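Local coordinates for protein gamma-glutamyltranspeptidase (Ggt) (PDB 5BPK) that probably cleaves the gamma-glutamyl bond of glutathione and related compounds and passes the glutamyl group to water or an acceptor, as an N-terminal nucleophile hydrolase, at residues 168-173 with 177-182; 76-81 with 86-91. All coordinates share one frame; numbering follows the deposited sequence.

Contacts 1 and 2 are two beta hairpins of one antiparallel sheet, whose order is 77-81, 84-89, 166-171 and 176-181. Contact 2 comes first along the chain, and contact 1 follows it. Their centres lie about 12 Å apart. The two inner strands join them: V169 N probably bonds to F86 O, Q168 packs on F86 and L87, and L170 packs on F86. Both outer strands pair with strands of the other chain, so the sheet continues beyond this one at either edge. This fits the layered sheet-and-helix core of the Ntn hydrolases. Contact 2 is the more buried, and the side chain of P76 is about 9 Å from the bound dihydro-oxazolyl amino acid.

Contact 1 (168-173 with 177-182); sequences QVLPKT and VFYGST. With EDO (1,2-ethanediol), chain S.
V177, Y179 and Q168 bury the most surface where antiparallel strands 168-171 and 177-181 pair as the arms of a beta hairpin. Four backbone hydrogen bonds join them, two between Q168 and Y179 and two between L170 and V177. The bond from Y179 N to Q168 O is 2.8 Å long and nearly straight, at 176°. V169 and F178 form the non-hydrogen-bonded pair between these two.

V177 uses its two methyls differently. Its CG1 sits between the backbone N and the carbonyl carbon (chi1 58°) and crosses to CB of L170 at 3.8 Å. Its CG2 lies over one face of the ring of Y179, two residues on in the same strand, offset toward the rim. L170 reaches the same ring at its edge, crossing Y179 at about a right angle, with CD1 3.9 Å from CE2 of Y179. Q168 shares this face: its CB is 4.1 Å from Y179 O, and its extended chain lies against F86 and L87 of the next strand. On the reverse face V169 and F178 lie side by side. CG2 of V169 comes within 3.6 Å of CD2 of F178, while its CG1 is over a face of that ring.

K172 NZ bonds to the carbonyl oxygens of K174 and S176, where the chain turns into the second strand. At the far end an ethanediol, probably from the crystallisation liquor, donates from O1 to S181 OG at 2.8 Å, and T182 N donates to its O2. F178, Y179 and G180 pair with a strand of the other chain, which carries the sheet across the interface.

The chemistry implies a hairpin held in register by its backbone. The side chains across it add apolar packing, with one ring engaged on each face.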
loop_
_atom_site.group_PDB
_atom_site.type_symbol
_atom_site.label_atom_id
_atom_site.label_comp_id
_atom_site.label_asym_id
_atom_site.label_seq_id
_atom_site.Cartn_x
_atom_site.Cartn_y
_atom_site.Cartn_z
ATOM N N GLN B 168 12.235 -4.520 12.847
ATOM C CA GLN B 168 11.996 -5.049 14.173
ATOM C C GLN B 168 12.874 -4.289 15.163
ATOM O O GLN B 168 14.064 -4.055 14.909
ATOM C CB GLN B 168 12.278 -6.553 14.231
ATOM C CG GLN B 168 12.007 -7.198 15.581
ATOM C CD GLN B 168 12.358 -8.669 15.619
ATOM O OE1 GLN B 168 13.454 -9.067 15.224
ATOM N NE2 GLN B 168 11.443 -9.482 16.117
ATOM N N VAL B 169 12.286 -3.929 16.302
ATOM C CA VAL B 169 13.000 -3.180 17.333
ATOM C C VAL B 169 13.012 -4.010 18.615
ATOM O O VAL B 169 11.964 -4.487 19.076
ATOM C CB VAL B 169 12.368 -1.807 17.595
ATOM C CG1 VAL B 169 13.176 -1.033 18.617
ATOM C CG2 VAL B 169 12.259 -1.016 16.304
ATOM N N LEU B 170 14.203 -4.176 19.182
ATOM C CA LEU B 170 14.375 -4.944 20.420
ATOM C C LEU B 170 15.152 -4.127 21.441
ATOM O O LEU B 170 16.048 -3.347 21.079
ATOM C CB LEU B 170 15.090 -6.274 20.148
ATOM C CG LEU B 170 14.452 -7.184 19.092
ATOM C CD1 LEU B 170 15.391 -8.333 18.756
ATOM C CD2 LEU B 170 13.094 -7.701 19.562
ATOM N N PRO B 171 14.807 -4.295 22.728
ATOM C CA PRO B 171 15.476 -3.537 23.773
ATOM C C PRO B 171 16.885 -4.042 24.046
ATOM O O PRO B 171 17.171 -5.230 23.867
ATOM C CB PRO B 171 14.591 -3.785 24.993
ATOM C CG PRO B 171 14.036 -5.147 24.769
ATOM C CD PRO B 171 13.826 -5.249 23.284
ATOM N N LYS B 172 17.759 -3.126 24.444
ATOM C CA LYS B 172 19.032 -3.491 25.060
ATOM C C LYS B 172 19.249 -2.572 26.262
ATOM O O LYS B 172 18.421 -1.691 26.524
ATOM C CB LYS B 172 20.182 -3.440 24.043
ATOM C CG LYS B 172 20.532 -2.067 23.479
ATOM C CD LYS B 172 21.507 -2.202 22.300
ATOM C CE LYS B 172 22.395 -0.971 22.111
ATOM N NZ LYS B 172 21.658 0.226 21.612
ATOM N N THR B 173 20.329 -2.797 27.014
ATOM C CA THR B 173 20.593 -2.032 28.239
ATOM C C THR B 173 20.538 -0.531 27.972
ATOM O O THR B 173 19.780 0.193 28.615
ATOM C CB THR B 173 21.968 -2.393 28.856
ATOM N N VAL B 177 18.082 -1.930 19.685
ATOM C CA VAL B 177 18.654 -2.381 18.430
ATOM C C VAL B 177 17.545 -2.449 17.383
ATOM O O VAL B 177 16.442 -2.920 17.660
ATOM C CB VAL B 177 19.372 -3.748 18.544
ATOM C CG1 VAL B 177 18.433 -4.831 19.044
ATOM C CG2 VAL B 177 19.991 -4.128 17.203
ATOM N N PHE B 178 17.856 -1.954 16.192
ATOM C CA PHE B 178 16.940 -1.942 15.064
ATOM C C PHE B 178 17.416 -2.930 14.010
ATOM O O PHE B 178 18.551 -2.840 13.543
ATOM C CB PHE B 178 16.894 -0.547 14.451
ATOM C CG PHE B 178 16.471 0.516 15.414
ATOM C CD1 PHE B 178 17.386 1.058 16.310
ATOM C CD2 PHE B 178 15.169 0.993 15.427
ATOM C CE1 PHE B 178 17.010 2.041 17.213
ATOM C CE2 PHE B 178 14.789 1.983 16.329
ATOM C CZ PHE B 178 15.713 2.505 17.225
ATOM N N TYR B 179 16.538 -3.865 13.649
ATOM C CA TYR B 179 16.797 -4.845 12.601
ATOM C C TYR B 179 15.843 -4.588 11.449
ATOM O O TYR B 179 14.652 -4.370 11.659
ATOM C CB TYR B 179 16.603 -6.272 13.116
ATOM C CG TYR B 179 17.637 -6.694 14.124
ATOM C CD1 TYR B 179 18.966 -6.853 13.747
ATOM C CD2 TYR B 179 17.293 -6.944 15.441
ATOM C CE1 TYR B 179 19.927 -7.243 14.660
ATOM C CE2 TYR B 179 18.255 -7.338 16.367
ATOM C CZ TYR B 179 19.564 -7.485 15.967
ATOM O OH TYR B 179 20.516 -7.872 16.893
ATOM N N GLY B 180 16.370 -4.602 10.231
ATOM C CA GLY B 180 15.569 -4.327 9.056
ATOM C C GLY B 180 15.682 -5.369 7.972
ATOM O O GLY B 180 16.669 -6.090 7.874
ATOM N N SER B 181 14.650 -5.434 7.143
ATOM C CA SER B 181 14.697 -6.250 5.955
ATOM C C SER B 181 13.954 -5.586 4.811
ATOM O O SER B 181 12.827 -5.091 4.974
ATOM C CB SER B 181 14.131 -7.649 6.214
ATOM O OG SER B 181 14.369 -8.500 5.092
ATOM N N THR B 182 14.616 -5.581 3.661
ATOM C CA THR B 182 13.969 -5.382 2.383
ATOM C C THR B 182 13.445 -6.749 1.917
ATOM O O THR B 182 13.582 -7.761 2.613
ATOM C CB THR B 182 14.932 -4.775 1.359
ATOM O OG1 THR B 182 16.075 -5.615 1.229
ATOM C CG2 THR B 182 15.380 -3.382 1.801
HETATM C C1 EDO S . 17.945 -9.089 4.009
HETATM O O1 EDO S . 16.577 -9.368 3.639
HETATM C C2 EDO S . 18.008 -7.777 4.780
HETATM O O2 EDO S . 17.480 -6.698 4.004
#

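Contact 2 (76-81 with 86-91); sequences PTIVLK and FLVVGS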
loop_
_atom_site.group_PDB
_atom_site.type_symbol
_atom_site.label_atom_id
_atom_site.label_comp_id
_atom_site.label_asym_id
_atom_site.label_seq_id
_atom_site.Cartn_x
_atom_site.Cartn_y
_atom_site.Cartn_z
ATOM N N PRO B 76 -0.528 -0.539 6.081
ATOM C CA PRO B 76 0.643 -0.130 6.855
ATOM C C PRO B 76 0.355 -0.404 8.315
ATOM O O PRO B 76 -0.732 -0.080 8.805
ATOM C CB PRO B 76 0.777 1.361 6.558
ATOM C CG PRO B 76 -0.615 1.807 6.175
ATOM C CD PRO B 76 -1.229 0.609 5.476
ATOM N N THR B 77 1.295 -1.057 8.985
ATOM C CA THR B 77 1.058 -1.631 10.305
ATOM C C THR B 77 2.246 -1.428 11.230
ATOM O O THR B 77 3.411 -1.495 10.815
ATOM C CB THR B 77 0.728 -3.138 10.173
ATOM O OG1 THR B 77 -0.430 -3.292 9.333
ATOM C CG2 THR B 77 0.456 -3.806 11.532
ATOM N N ILE B 78 1.923 -1.221 12.498
ATOM C CA ILE B 78 2.899 -1.204 13.575
ATOM C C ILE B 78 2.422 -2.203 14.631
ATOM O O ILE B 78 1.250 -2.189 15.022
ATOM C CB ILE B 78 3.056 0.204 14.186
ATOM C CG1 ILE B 78 3.610 1.172 13.137
ATOM C CG2 ILE B 78 3.952 0.153 15.416
ATOM C CD1 ILE B 78 3.596 2.631 13.567
ATOM N N VAL B 79 3.322 -3.076 15.068
ATOM C CA VAL B 79 3.032 -4.007 16.150
ATOM C C VAL B 79 3.790 -3.524 17.376
ATOM O O VAL B 79 4.973 -3.182 17.283
ATOM C CB VAL B 79 3.437 -5.454 15.800
ATOM C CG1 VAL B 79 3.079 -6.416 16.931
ATOM C CG2 VAL B 79 2.751 -5.898 14.509
ATOM N N LEU B 80 3.095 -3.486 18.511
ATOM C CA LEU B 80 3.680 -3.043 19.777
ATOM C C LEU B 80 3.785 -4.194 20.750
ATOM O O LEU B 80 2.951 -5.095 20.758
ATOM C CB LEU B 80 2.832 -1.935 20.417
ATOM C CG LEU B 80 2.502 -0.743 19.519
ATOM C CD1 LEU B 80 1.483 0.180 20.207
ATOM C CD2 LEU B 80 3.761 0.023 19.132
ATOM N N LYS B 81 4.816 -4.125 21.587
ATOM C CA LYS B 81 5.004 -5.049 22.694
ATOM C C LYS B 81 5.160 -4.172 23.927
ATOM O O LYS B 81 6.082 -3.369 23.996
ATOM C CB LYS B 81 6.243 -5.909 22.448
ATOM C CG LYS B 81 6.575 -6.900 23.571
ATOM C CD LYS B 81 7.827 -7.693 23.222
ATOM C CE LYS B 81 8.170 -8.728 24.284
ATOM N NZ LYS B 81 9.378 -9.525 23.907
ATOM N N PHE B 86 7.628 -2.776 18.214
ATOM C CA PHE B 86 8.196 -4.109 18.010
ATOM C C PHE B 86 8.409 -4.386 16.515
ATOM O O PHE B 86 9.493 -4.812 16.112
ATOM C CB PHE B 86 7.290 -5.167 18.664
ATOM C CG PHE B 86 7.749 -6.590 18.460
ATOM C CD1 PHE B 86 8.961 -7.024 18.972
ATOM C CD2 PHE B 86 6.946 -7.509 17.789
ATOM C CE1 PHE B 86 9.378 -8.344 18.803
ATOM C CE2 PHE B 86 7.354 -8.824 17.606
ATOM C CZ PHE B 86 8.577 -9.244 18.117
ATOM N N LEU B 87 7.372 -4.166 15.703
ATOM C CA LEU B 87 7.477 -4.295 14.246
ATOM C C LEU B 87 6.881 -3.100 13.517
ATOM O O LEU B 87 5.875 -2.542 13.949
ATOM C CB LEU B 87 6.759 -5.557 13.753
ATOM C CG LEU B 87 7.257 -6.911 14.268
ATOM C CD1 LEU B 87 6.263 -8.036 13.928
ATOM C CD2 LEU B 87 8.653 -7.226 13.704
ATOM N N VAL B 88 7.515 -2.718 12.409
ATOM C CA VAL B 88 6.973 -1.755 11.456
ATOM C C VAL B 88 6.948 -2.481 10.115
ATOM O O VAL B 88 7.984 -2.933 9.622
ATOM C CB VAL B 88 7.826 -0.472 11.383
ATOM C CG1 VAL B 88 7.082 0.634 10.600
ATOM C CG2 VAL B 88 8.198 -0.002 12.789
ATOM N N VAL B 89 5.762 -2.641 9.544
ATOM C CA VAL B 89 5.607 -3.521 8.400
ATOM C C VAL B 89 4.502 -3.054 7.449
ATOM O O VAL B 89 3.552 -2.395 7.846
ATOM C CB VAL B 89 5.368 -4.969 8.883
ATOM C CG1 VAL B 89 4.083 -5.061 9.665
ATOM C CG2 VAL B 89 5.416 -5.967 7.733
ATOM N N GLY B 90 4.664 -3.399 6.181
ATOM C CA GLY B 90 3.678 -3.111 5.151
ATOM C C GLY B 90 4.183 -3.623 3.818
ATOM O O GLY B 90 5.323 -4.099 3.721
ATOM N N SER B 91 3.327 -3.541 2.800
ATOM C CA SER B 91 3.638 -4.049 1.474
ATOM C C SER B 91 2.687 -3.508 0.431
ATOM O O SER B 91 1.548 -3.158 0.760
ATOM C CB SER B 91 3.501 -5.580 1.463
ATOM O OG SER B 91 3.866 -6.144 0.215
#
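Strands 77-81 and 86-89 run almost exactly antiparallel, at 178°, with their axes 4.6 Å apart. T77 and V89 exchange two backbone bonds. I78 and V88 follow as a non-hydrogen-bonded pair. At V79 the regular ladder gives way to a classic beta bulge. V79 O accepts from both F86 N, at 2.8 Å, and L87 N, at 3.0 Å. V79 N donates to L87 O.

V79 faces both bulge residues, F86 and L87. CG1 is anti to its backbone N (chi1 -178°) and meets the edge of the F86 ring, 4.1 Å from CD2. CB of V79 lies 3.9 Å from CB of L87, and these side chains run side by side in the same direction. CB of K81 approaches CB of F86 at 4.0 Å. On the face of V79 and L87, CG1 of V89 lies 3.9 Å from CB of T77. On the reverse face I78 and V88 meet more loosely, with their CG1 atoms 4.3 Å apart. T77 OG1 bonds to S75 O and to the hydroxyl of S278 of the other chain.

The hairpin packs against elements of both chains. Helix 96-109 packs on the face of T77, F86 and V89 through V101, V108 and V104. The ring of F86 meets that of Y274 of the other chain, whose H91 lies against I78 and L80. Strands 2-8 and 13-19 pack against V88 on the reverse face. Strand 166-171 adjoins strand 84-89 in the sheet, and a strand of the other chain pairs with residues 77-80 along the outer edge.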